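Local coordinates for maltose/maltodextrin-binding protein (Thermus thermophilus, PDB 2GH9), which binds maltotriose and probably serves as the periplasmic maltodextrin receptor of an uptake system, at residues I3-H8 and T30-V35; V59-H64 and Q269-N274. All blocks are in the same frame, centred on the assembly; numbering follows the deposited sequence.

Contact 1 of 2, residues I3-H8 and T30-V35; sequences ITVWTH and TKVEVV. With GLC (alpha-D-glucopyranose), chain B.
Strands 3-7 and 32-35 run parallel with their axes 22° apart, Ile3 paired with Val32 through to Trp6 with Val35, and five backbone hydrogen bonds join segments 3-8 and 30-35, from Ile3 N to Lys31 O at one end to Thr7 N and Val35 O at the other. Val35 N donates to Val5 O at 2.7 Å. Ile3, Val5, Val32 and Val34 share one face. Val32 straddles two neighbours there: its CG2 lies beside Ile3 CG1, and its CG1 meets Val5 CG2 at 3.7 Å. Further on, Thr7 CG2 meets Val34 CG1 at 3.7 Å. Thr7 OG1 stands anti to its own N (chi1 -172°), pointed at Val60 O, to which it is hydrogen-bonded. On the face of Thr4 and Glu33, the indole of Trp6 turns its edge to Val35, with CD1 3.8 Å from Val35 CB. Past the strand, His8 ND1 shares a hydrogen bond of 2.8 Å with glucose O2, which lies in the plane of the imidazole at its edge. This pair of strands belongs to a beta-alpha-beta unit whose helix 11-26 touches Thr7 and Val32. Phe286 of helix 280-290 packs on Ile3, Val5 and Val32, and strand 58-63 flanks strand 3-7.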
loop_
_atom_site.group_PDB
_atom_site.type_symbol
_atom_site.label_atom_id
_atom_site.label_comp_id
_atom_site.label_asym_id
_atom_site.label_seq_id
_atom_site.Cartn_x
_atom_site.Cartn_y
_atom_site.Cartn_z
ATOM N N ILE A 3 -5.905 -13.662 -23.244
ATOM C CA ILE A 3 -6.207 -12.510 -22.385
ATOM C C ILE A 3 -4.909 -11.877 -21.905
ATOM O O ILE A 3 -3.892 -12.549 -21.838
ATOM C CB ILE A 3 -7.090 -12.876 -21.186
ATOM C CG1 ILE A 3 -6.509 -14.076 -20.420
ATOM C CG2 ILE A 3 -8.532 -13.135 -21.655
ATOM C CD1 ILE A 3 -7.078 -14.243 -19.066
ATOM N N THR A 4 -4.952 -10.581 -21.586
ATOM C CA THR A 4 -3.771 -9.880 -21.089
ATOM C C THR A 4 -3.997 -9.383 -19.665
ATOM O O THR A 4 -5.108 -8.994 -19.288
ATOM C CB THR A 4 -3.336 -8.733 -22.016
ATOM O OG1 THR A 4 -4.299 -7.680 -21.971
ATOM C CG2 THR A 4 -3.196 -9.238 -23.468
ATOM N N VAL A 5 -2.922 -9.458 -18.880
ATOM C CA VAL A 5 -2.896 -9.034 -17.479
ATOM C C VAL A 5 -1.863 -7.930 -17.333
ATOM O O VAL A 5 -0.723 -8.127 -17.684
ATOM C CB VAL A 5 -2.492 -10.198 -16.542
ATOM C CG1 VAL A 5 -2.482 -9.762 -15.043
ATOM C CG2 VAL A 5 -3.415 -11.365 -16.746
ATOM N N TRP A 6 -2.284 -6.769 -16.836
ATOM C CA TRP A 6 -1.339 -5.752 -16.359
ATOM C C TRP A 6 -1.004 -6.008 -14.908
ATOM O O TRP A 6 -1.915 -6.255 -14.103
ATOM C CB TRP A 6 -1.932 -4.358 -16.499
ATOM C CG TRP A 6 -1.932 -3.859 -17.892
ATOM C CD1 TRP A 6 -1.325 -4.431 -18.975
ATOM C CD2 TRP A 6 -2.547 -2.662 -18.357
ATOM N NE1 TRP A 6 -1.556 -3.678 -20.094
ATOM C CE2 TRP A 6 -2.289 -2.574 -19.741
ATOM C CE3 TRP A 6 -3.314 -1.660 -17.741
ATOM C CZ2 TRP A 6 -2.754 -1.514 -20.522
ATOM C CZ3 TRP A 6 -3.775 -0.611 -18.514
ATOM C CH2 TRP A 6 -3.493 -0.546 -19.900
ATOM N N THR A 7 0.288 -5.968 -14.578
ATOM C CA THR A 7 0.725 -6.131 -13.183
ATOM C C THR A 7 1.882 -5.205 -12.813
ATOM O O THR A 7 2.729 -4.903 -13.647
ATOM C CB THR A 7 1.158 -7.603 -12.897
ATOM O OG1 THR A 7 1.397 -7.762 -11.505
ATOM C CG2 THR A 7 2.403 -7.984 -13.681
ATOM N N HIS A 8 1.915 -4.796 -11.549
ATOM C CA HIS A 8 3.029 -4.022 -10.974
ATOM C C HIS A 8 3.981 -4.905 -10.164
ATOM O O HIS A 8 4.923 -4.420 -9.510
ATOM C CB HIS A 8 2.529 -2.865 -10.103
ATOM C CG HIS A 8 1.547 -3.255 -9.034
ATOM N ND1 HIS A 8 1.930 -3.591 -7.751
ATOM C CD2 HIS A 8 0.189 -3.283 -9.037
ATOM C CE1 HIS A 8 0.855 -3.852 -7.026
ATOM N NE2 HIS A 8 -0.216 -3.647 -7.775
ATOM N N THR A 30 -6.503 -21.173 -22.922
ATOM C CA THR A 30 -6.433 -19.727 -23.164
ATOM C C THR A 30 -5.055 -19.222 -22.782
ATOM O O THR A 30 -4.618 -19.411 -21.634
ATOM C CB THR A 30 -7.484 -18.966 -22.349
ATOM O OG1 THR A 30 -8.775 -19.536 -22.590
ATOM C CG2 THR A 30 -7.498 -17.478 -22.728
ATOM N N LYS A 31 -4.381 -18.594 -23.743
ATOM C CA LYS A 31 -3.082 -17.958 -23.518
ATOM C C LYS A 31 -3.240 -16.723 -22.627
ATOM O O LYS A 31 -4.149 -15.920 -22.826
ATOM C CB LYS A 31 -2.421 -17.585 -24.861
ATOM C CG LYS A 31 -1.731 -18.795 -25.544
ATOM C CD LYS A 31 -1.339 -18.546 -27.016
ATOM C CE LYS A 31 0.021 -17.838 -27.170
ATOM N NZ LYS A 31 0.333 -17.528 -28.616
ATOM N N VAL A 32 -2.370 -16.597 -21.626
ATOM C CA VAL A 32 -2.360 -15.425 -20.745
ATOM C C VAL A 32 -1.037 -14.674 -20.899
ATOM O O VAL A 32 0.040 -15.249 -20.649
ATOM C CB VAL A 32 -2.547 -15.811 -19.274
ATOM C CG1 VAL A 32 -2.553 -14.542 -18.380
ATOM C CG2 VAL A 32 -3.829 -16.600 -19.089
ATOM N N GLU A 33 -1.115 -13.415 -21.326
ATOM C CA GLU A 33 0.072 -12.572 -21.423
ATOM C C GLU A 33 0.183 -11.654 -20.184
ATOM O O GLU A 33 -0.686 -10.840 -19.921
ATOM C CB GLU A 33 0.116 -11.751 -22.731
ATOM C CG GLU A 33 1.581 -11.329 -23.112
ATOM C CD GLU A 33 1.686 -10.192 -24.124
ATOM O OE1 GLU A 33 0.869 -10.139 -25.083
ATOM O OE2 GLU A 33 2.598 -9.338 -23.976
ATOM N N VAL A 34 1.259 -11.832 -19.421
ATOM C CA VAL A 34 1.529 -10.989 -18.258
ATOM C C VAL A 34 2.369 -9.785 -18.721
ATOM O O VAL A 34 3.457 -9.944 -19.261
ATOM C CB VAL A 34 2.198 -11.817 -17.149
ATOM C CG1 VAL A 34 2.512 -10.944 -15.903
ATOM C CG2 VAL A 34 1.292 -13.011 -16.780
ATOM N N VAL A 35 1.828 -8.586 -18.551
ATOM C CA VAL A 35 2.470 -7.348 -18.983
ATOM C C VAL A 35 2.788 -6.523 -17.732
ATOM O O VAL A 35 1.897 -6.206 -16.935
ATOM C CB VAL A 35 1.583 -6.576 -20.012
ATOM C CG1 VAL A 35 2.170 -5.219 -20.382
ATOM C CG2 VAL A 35 1.382 -7.410 -21.294
HETATM C C1 GLC B . 5.475 -1.908 -6.274
HETATM C C2 GLC B . 4.604 -2.763 -5.354
HETATM C C3 GLC B . 3.461 -1.927 -4.814
HETATM C C4 GLC B . 4.025 -0.698 -4.084
HETATM C C5 GLC B . 4.909 0.144 -5.019
HETATM C C6 GLC B . 5.621 1.276 -4.251
HETATM O O1 GLC B . 4.726 -1.614 -7.452
HETATM O O2 GLC B . 4.125 -3.937 -6.046
HETATM O O3 GLC B . 2.609 -2.689 -3.942
HETATM O O4 GLC B . 2.950 0.154 -3.729
HETATM O O5 GLC B . 5.886 -0.697 -5.628
HETATM O O6 GLC B . 6.497 2.033 -5.108
#

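Contact 2 of 2, residues V59-H64 and Q269-N274; sequences VVTVPH and QGVVVN
Gln269 meets Thr61 and Pro63 at the pocket end of two antiparallel strands, whose axes stand at 124°. Its chain bends at chi2 (-84°), which swings the amide back over the other strand. Gln269 OE1 accepts a hydrogen bond from Thr61 OG1 at 2.6 Å, the donor tilted 20° from the carbonyl plane. The Thr61 hydroxyl sits between its own backbone N and carbonyl carbon, on the side facing the amide. The NE2 end of Gln269 lies 3.8 Å from Pro63 CB and donates to Glu113. OE1 also has a weak bond from His8, so both ends of the amide are held. A leucine in place of Gln269 would probably leave the Thr61 hydroxyl and Glu113 without their amide partners. Gln269 and Pro63 also touch another glucose unit of the bound sugar, not the one bonded to His8. Gly270 follows and pairs with Val62 through two backbone hydrogen bonds, each 2.9 Å, from Val62 N to Gly270 O and from Gly270 N to Val62 O. Val271 stands opposite a beta bulge, where the register shifts by one and a cis peptide precedes Thr61. Val271 CG1 lies 3.9 Å from Val60 CG2, the two side chains side by side. Val272 returns to regular pairing with Val59: Val59 N reaches Val272 O at 3.0 Å, and the reverse bond is longer. Val272 CG2 packs on Val59 CB. Val272 CG1 also meets Val62 CG2 at 3.7 Å, the two side chains crossing at about a right angle. The contact is wholly buried. Helix 39-49 covers Val59 and Pro63, through Ile42, Phe46 and Phe39. Helix 280-290 touches Val60 and Val271. Strand 3-7 bonds to Val60, and strand 104-113 bonds to Gln269 and Val271.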
loop_
_atom_site.group_PDB
_atom_site.type_symbol
_atom_site.label_atom_id
_atom_site.label_comp_id
_atom_site.label_asym_id
_atom_site.label_seq_id
_atom_site.Cartn_x
_atom_site.Cartn_y
_atom_site.Cartn_z
ATOM N N VAL A 59 -6.395 -6.576 -14.162
ATOM C CA VAL A 59 -5.246 -6.008 -13.443
ATOM C C VAL A 59 -5.090 -6.845 -12.202
ATOM O O VAL A 59 -6.040 -6.991 -11.433
ATOM C CB VAL A 59 -5.418 -4.526 -13.043
ATOM C CG1 VAL A 59 -4.081 -3.968 -12.477
ATOM C CG2 VAL A 59 -5.854 -3.683 -14.218
ATOM N N VAL A 60 -3.916 -7.456 -12.073
ATOM C CA VAL A 60 -3.502 -8.216 -10.896
ATOM C C VAL A 60 -2.262 -7.522 -10.303
ATOM O O VAL A 60 -1.147 -7.724 -10.804
ATOM C CB VAL A 60 -3.134 -9.639 -11.292
ATOM C CG1 VAL A 60 -2.702 -10.435 -10.066
ATOM C CG2 VAL A 60 -4.316 -10.334 -12.012
ATOM N N THR A 61 -2.385 -6.703 -9.258
ATOM C CA THR A 61 -3.605 -6.294 -8.576
ATOM C C THR A 61 -3.653 -4.762 -8.521
ATOM O O THR A 61 -2.656 -4.080 -8.806
ATOM C CB THR A 61 -3.612 -6.813 -7.123
ATOM O OG1 THR A 61 -2.311 -6.605 -6.530
ATOM C CG2 THR A 61 -3.991 -8.326 -7.088
ATOM N N VAL A 62 -4.803 -4.224 -8.140
ATOM C CA VAL A 62 -4.921 -2.804 -7.837
ATOM C C VAL A 62 -5.160 -2.603 -6.346
ATOM O O VAL A 62 -5.800 -3.431 -5.707
ATOM C CB VAL A 62 -6.107 -2.120 -8.616
ATOM C CG1 VAL A 62 -5.908 -2.231 -10.146
ATOM C CG2 VAL A 62 -7.516 -2.679 -8.143
ATOM N N PRO A 63 -4.681 -1.469 -5.792
ATOM C CA PRO A 63 -5.007 -1.119 -4.415
ATOM C C PRO A 63 -6.427 -0.591 -4.371
ATOM O O PRO A 63 -6.898 0.025 -5.330
ATOM C CB PRO A 63 -4.003 -0.002 -4.081
ATOM C CG PRO A 63 -3.777 0.654 -5.394
ATOM C CD PRO A 63 -3.851 -0.441 -6.432
ATOM N N HIS A 64 -7.109 -0.844 -3.275
ATOM C CA HIS A 64 -8.518 -0.482 -3.156
ATOM C C HIS A 64 -8.851 1.001 -3.182
ATOM O O HIS A 64 -9.998 1.359 -3.441
ATOM C CB HIS A 64 -9.120 -1.123 -1.924
ATOM C CG HIS A 64 -8.812 -0.419 -0.635
ATOM N ND1 HIS A 64 -7.783 -0.806 0.197
ATOM C CD2 HIS A 64 -9.446 0.603 -0.003
ATOM C CE1 HIS A 64 -7.796 -0.048 1.284
ATOM N NE2 HIS A 64 -8.788 0.823 1.183
ATOM N N GLN A 269 -5.195 -5.199 -1.823
ATOM C CA GLN A 269 -4.948 -5.441 -3.227
ATOM C C GLN A 269 -5.976 -6.449 -3.744
ATOM O O GLN A 269 -6.201 -7.477 -3.121
ATOM C CB GLN A 269 -3.540 -5.981 -3.437
ATOM C CG GLN A 269 -2.423 -5.014 -3.052
ATOM C CD GLN A 269 -2.064 -4.012 -4.137
ATOM O OE1 GLN A 269 -2.243 -4.261 -5.326
ATOM N NE2 GLN A 269 -1.541 -2.865 -3.720
ATOM N N GLY A 270 -6.568 -6.153 -4.896
ATOM C CA GLY A 270 -7.553 -7.050 -5.498
ATOM C C GLY A 270 -7.450 -7.131 -6.995
ATOM O O GLY A 270 -6.871 -6.238 -7.668
ATOM N N VAL A 271 -7.998 -8.219 -7.533
ATOM C CA VAL A 271 -8.038 -8.404 -8.964
ATOM C C VAL A 271 -9.295 -7.721 -9.515
ATOM O O VAL A 271 -10.406 -7.900 -8.974
ATOM C CB VAL A 271 -8.041 -9.904 -9.368
ATOM C CG1 VAL A 271 -8.061 -10.026 -10.883
ATOM C CG2 VAL A 271 -6.813 -10.678 -8.747
ATOM N N VAL A 272 -9.123 -6.946 -10.581
ATOM C CA VAL A 272 -10.254 -6.304 -11.259
ATOM C C VAL A 272 -10.291 -6.735 -12.711
ATOM O O VAL A 272 -9.259 -6.972 -13.348
ATOM C CB VAL A 272 -10.243 -4.749 -11.155
ATOM C CG1 VAL A 272 -10.426 -4.306 -9.682
ATOM C CG2 VAL A 272 -8.957 -4.178 -11.774
ATOM N N VAL A 273 -11.504 -6.866 -13.228
ATOM C CA VAL A 273 -11.699 -7.238 -14.605
ATOM C C VAL A 273 -12.153 -5.992 -15.367
ATOM O O VAL A 273 -12.922 -5.199 -14.854
ATOM C CB VAL A 273 -12.688 -8.448 -14.708
ATOM C CG1 VAL A 273 -13.092 -8.714 -16.173
ATOM C CG2 VAL A 273 -12.037 -9.686 -14.120
ATOM N N ASN A 274 -11.616 -5.819 -16.567
ATOM C CA ASN A 274 -11.968 -4.728 -17.465
ATOM C C ASN A 274 -13.403 -4.898 -17.977
ATOM O O ASN A 274 -13.720 -5.904 -18.634
ATOM C CB ASN A 274 -10.987 -4.729 -18.637
ATOM C CG ASN A 274 -11.120 -3.524 -19.540
ATOM O OD1 ASN A 274 -12.077 -2.770 -19.452
ATOM N ND2 ASN A 274 -10.127 -3.322 -20.400
#

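Overall arrangement
From the N terminus, contact 1 closes first. It joins strands 3-7 and 32-36 over the short excursion through helix 11-26. The chain then passes helix 39-49 and enters strand 58-63. Contact 2 closes a far longer loop, about 200 residues, when strand 265-273 returns beside it. The two loops follow in series and neither nests nor crosses. Strand 3-7 lies between 32-36 and 58-63, and 58-63 in turn pairs with 265-273, which puts both contacts in one mixed sheet. Their centres are about 13 Å apart. Trp6 O probably accepts a hydrogen bond from Val60 N. The sugar pocket draws on both, with His8 from contact 1 and Pro63 and Gln269 from contact 2.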